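Local coordinates for nitrate transport protein (Parabacteroides distasonis, PDB 3HN0) that probably serves as the substrate-binding component of an ABC transporter, by its name one for nitrate or a similar small solute, at residues V254-R259 with L273-F278. Numbering follows the deposited sequence. Where two conformers were deposited one is given.
Sequences VMGFLR and LPDAGF
L258, on helix 251-264, packs against L273 and P274 of the segment that runs back along this helix near the C-terminus, in what is probably the two-lobed fold of a periplasmic substrate-binding protein. No hydrogen bond crosses between 254-259 and 273-278; the contact is mainly apolar packing. In the conformer given, the branched end of L273 lets its two methyls lie on the helix at separate points: CD2 is 3.7 Å from CB of L258 and 3.5 Å from the backbone N of R259, while CD1 is 3.7 Å from NH2 of R259. CG of R259 lies opposite the backbone N, and a bend at chi3 turns the guanidinium to lie obliquely beside CD1 of L273, with M255 O over one face. The selenomethionine M255 is flexible enough to fold at chi2 and chi3 (-62° and -70°), which carries its terminal CE to 3.8 Å from CB of L273 and 3.6 Å from the carbonyl O of P274.

Deeper in, the compact ring of P274 crosses the L258 side chain at about a right angle, with CD of P274 3.8 Å from CD1 of L258. A66 of helix 62-70 touches both residues, its small side chain suiting this close three-way meeting. F278 is buried at the inner end, where its flat ring takes P274 CG over one face, offset toward the rim, and its CE2 comes within 4.2 Å of CD1 of L258. Before it the chain bends through an Asx turn, in which D275 OD1 accepts from G277 N at 3.1 Å. Y69 bonds the same OD1 through its OH and meets the F278 ring, and F278 pairs through its backbone with L77 of strand 76-82. CG1 of V254 lies at the edge of the F278 ring, 4.2 Å from CE2 of F278.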
ATOM      1  N   VAL A 254      -0.886 -11.379  -1.994  1.00 20.04           N
ATOM      2  CA  VAL A 254      -1.841 -12.482  -2.197  1.00 16.41           C
ATOM      3  C   VAL A 254      -1.818 -13.365  -0.977  1.00 17.66           C
ATOM      4  O   VAL A 254      -2.824 -13.538  -0.322  1.00 16.93           O
ATOM      5  CB  VAL A 254      -1.549 -13.298  -3.464  1.00 18.01           C
ATOM      6  CG1 VAL A 254      -2.393 -14.622  -3.476  1.00 17.49           C
ATOM      7  CG2 VAL A 254      -1.834 -12.429  -4.709  1.00 13.19           C
HETATM    8  N   MSE A 255      -0.643 -13.864  -0.636  1.00 16.87           N
HETATM    9  CA  MSE A 255      -0.539 -14.840   0.452  1.00 15.84           C
HETATM   10  C   MSE A 255      -0.792 -14.182   1.799  1.00 17.76           C
HETATM   11  O   MSE A 255      -1.409 -14.784   2.686  1.00 15.58           O
HETATM   12  CB  MSE A 255       0.816 -15.525   0.435  1.00 19.70           C
HETATM   13  CG  MSE A 255       1.084 -16.266  -0.862  1.00 20.39           C
HETATM   14 SE   MSE A 255      -0.210 -17.717  -1.176  0.75 18.77          SE
HETATM   15  CE  MSE A 255       0.400 -18.781   0.144  1.00 22.47           C
ATOM     16  N   GLY A 256      -0.354 -12.931   1.973  1.00 18.62           N
ATOM     17  CA  GLY A 256      -0.738 -12.186   3.187  1.00 14.13           C
ATOM     18  C   GLY A 256      -2.229 -11.997   3.398  1.00 15.30           C
ATOM     19  O   GLY A 256      -2.738 -12.141   4.523  1.00 19.00           O
ATOM     20  N   PHE A 257      -2.950 -11.636   2.351  1.00 13.54           N
ATOM     21  CA  PHE A 257      -4.400 -11.557   2.382  1.00 12.66           C
ATOM     22  C   PHE A 257      -5.042 -12.909   2.735  1.00 14.60           C
ATOM     23  O   PHE A 257      -5.832 -12.966   3.651  1.00 14.63           O
ATOM     24  CB  PHE A 257      -4.979 -11.032   1.060  1.00 15.30           C
ATOM     25  CG  PHE A 257      -6.440 -11.175   0.949  1.00 14.20           C
ATOM     26  CD1 PHE A 257      -7.318 -10.344   1.643  1.00 14.14           C
ATOM     27  CD2 PHE A 257      -6.987 -12.168   0.131  1.00 13.04           C
ATOM     28  CE1 PHE A 257      -8.680 -10.450   1.509  1.00 13.76           C
ATOM     29  CE2 PHE A 257      -8.351 -12.332   0.040  1.00 11.86           C
ATOM     30  CZ  PHE A 257      -9.231 -11.472   0.714  1.00 17.03           C
ATOM     31  N   LEU A 258      -4.641 -13.982   2.048  1.00 15.10           N
ATOM     32  CA  LEU A 258      -5.204 -15.315   2.285  1.00 12.59           C
ATOM     33  C   LEU A 258      -4.942 -15.780   3.729  1.00 13.19           C
ATOM     34  O   LEU A 258      -5.835 -16.313   4.375  1.00 13.35           O
ATOM     35  CB  LEU A 258      -4.709 -16.340   1.241  1.00 14.09           C
ATOM     36  CG  LEU A 258      -5.326 -16.108  -0.157  1.00 15.66           C
ATOM     37  CD1 LEU A 258      -4.693 -17.033  -1.222  1.00 15.77           C
ATOM     38  CD2 LEU A 258      -6.857 -16.259  -0.172  1.00 13.52           C
ATOM     39  N   ARG A 259      -3.743 -15.501   4.241  1.00 14.73           N
ATOM     40  CA  ARG A 259      -3.403 -15.805   5.605  1.00 14.57           C
ATOM     41  C   ARG A 259      -4.295 -15.086   6.578  1.00 14.32           C
ATOM     42  O   ARG A 259      -4.737 -15.668   7.576  1.00 14.79           O
ATOM     43  CB  ARG A 259      -1.945 -15.433   5.873  1.00 16.32           C
ATOM     44  CG  ARG A 259      -1.381 -15.929   7.180  1.00 27.97           C
ATOM     45  CD  ARG A 259       0.174 -15.788   7.216  1.00 34.17           C
ATOM     46  NE  ARG A 259       0.826 -16.543   6.124  1.00 40.83           N
ATOM     47  CZ  ARG A 259       1.448 -16.019   5.055  1.00 49.03           C
ATOM     48  NH1 ARG A 259       1.569 -14.698   4.874  1.00 50.41           N
ATOM     49  NH2 ARG A 259       1.982 -16.835   4.150  1.00 49.17           N
ATOM     50  N   LEU A 273      -3.539 -22.545   2.965  1.00 15.58           N
ATOM     51  CA  LEU A 273      -3.014 -21.616   1.969  0.50 14.84           C
ATOM     52  C   LEU A 273      -2.661 -22.422   0.730  1.00 14.74           C
ATOM     53  O   LEU A 273      -2.082 -23.504   0.843  1.00 15.80           O
ATOM     54  CB  LEU A 273      -1.749 -20.923   2.468  0.50 15.67           C
ATOM     55  CG  LEU A 273      -1.896 -19.969   3.635  0.50 12.98           C
ATOM     56  CD1 LEU A 273      -0.484 -19.593   4.086  0.50 18.49           C
ATOM     57  CD2 LEU A 273      -2.714 -18.716   3.230  0.50 23.37           C
ATOM     58  N   PRO A 274      -3.002 -21.910  -0.473  1.00 14.71           N
ATOM     59  CA  PRO A 274      -2.635 -22.618  -1.709  1.00 14.13           C
ATOM     60  C   PRO A 274      -1.112 -22.830  -1.795  1.00 17.16           C
ATOM     61  O   PRO A 274      -0.341 -21.955  -1.356  1.00 16.85           O
ATOM     62  CB  PRO A 274      -3.091 -21.679  -2.786  1.00 19.69           C
ATOM     63  CG  PRO A 274      -4.213 -20.887  -2.147  1.00 17.59           C
ATOM     64  CD  PRO A 274      -3.782 -20.687  -0.738  1.00 16.34           C
ATOM     65  N   ASP A 275      -0.699 -23.971  -2.334  1.00 16.37           N
ATOM     66  CA  ASP A 275       0.714 -24.249  -2.565  1.00 17.73           C
ATOM     67  C   ASP A 275       1.276 -23.479  -3.761  1.00 16.28           C
ATOM     68  O   ASP A 275       0.600 -22.629  -4.371  1.00 15.12           O
ATOM     69  CB  ASP A 275       0.944 -25.762  -2.725  1.00 18.60           C
ATOM     70  CG  ASP A 275       0.259 -26.353  -3.927  1.00 20.07           C
ATOM     71  OD1 ASP A 275       0.104 -25.673  -4.961  1.00 19.66           O
ATOM     72  OD2 ASP A 275      -0.114 -27.542  -3.864  1.00 23.93           O
ATOM     73  N   ALA A 276       2.523 -23.775  -4.122  1.00 17.54           N
ATOM     74  CA  ALA A 276       3.238 -22.921  -5.083  1.00 17.73           C
ATOM     75  C   ALA A 276       2.634 -22.992  -6.503  1.00 19.59           C
ATOM     76  O   ALA A 276       2.750 -22.042  -7.241  1.00 17.83           O
ATOM     77  CB  ALA A 276       4.736 -23.230  -5.113  1.00 18.69           C
ATOM     78  N   GLY A 277       1.934 -24.073  -6.836  1.00 18.48           N
ATOM     79  CA  GLY A 277       1.307 -24.207  -8.164  1.00 18.19           C
ATOM     80  C   GLY A 277       0.138 -23.238  -8.454  1.00 16.70           C
ATOM     81  O   GLY A 277      -0.336 -23.147  -9.583  1.00 18.25           O
ATOM     82  N   PHE A 278      -0.332 -22.544  -7.419  1.00 15.08           N
ATOM     83  CA  PHE A 278      -1.415 -21.559  -7.570  1.00 14.50           C
ATOM     84  C   PHE A 278      -0.996 -20.411  -8.480  1.00 18.96           C
ATOM     85  O   PHE A 278      -1.837 -19.850  -9.224  1.00 15.88           O
ATOM     86  CB  PHE A 278      -1.780 -21.025  -6.193  1.00 16.03           C
ATOM     87  CG  PHE A 278      -2.955 -20.101  -6.150  1.00 14.23           C
ATOM     88  CD1 PHE A 278      -4.158 -20.434  -6.733  1.00 19.32           C
ATOM     89  CD2 PHE A 278      -2.882 -18.923  -5.381  1.00 12.82           C
ATOM     90  CE1 PHE A 278      -5.258 -19.597  -6.581  1.00 15.93           C
ATOM     91  CE2 PHE A 278      -4.000 -18.086  -5.270  1.00 11.06           C
ATOM     92  CZ  PHE A 278      -5.152 -18.428  -5.834  1.00 18.90           C
TER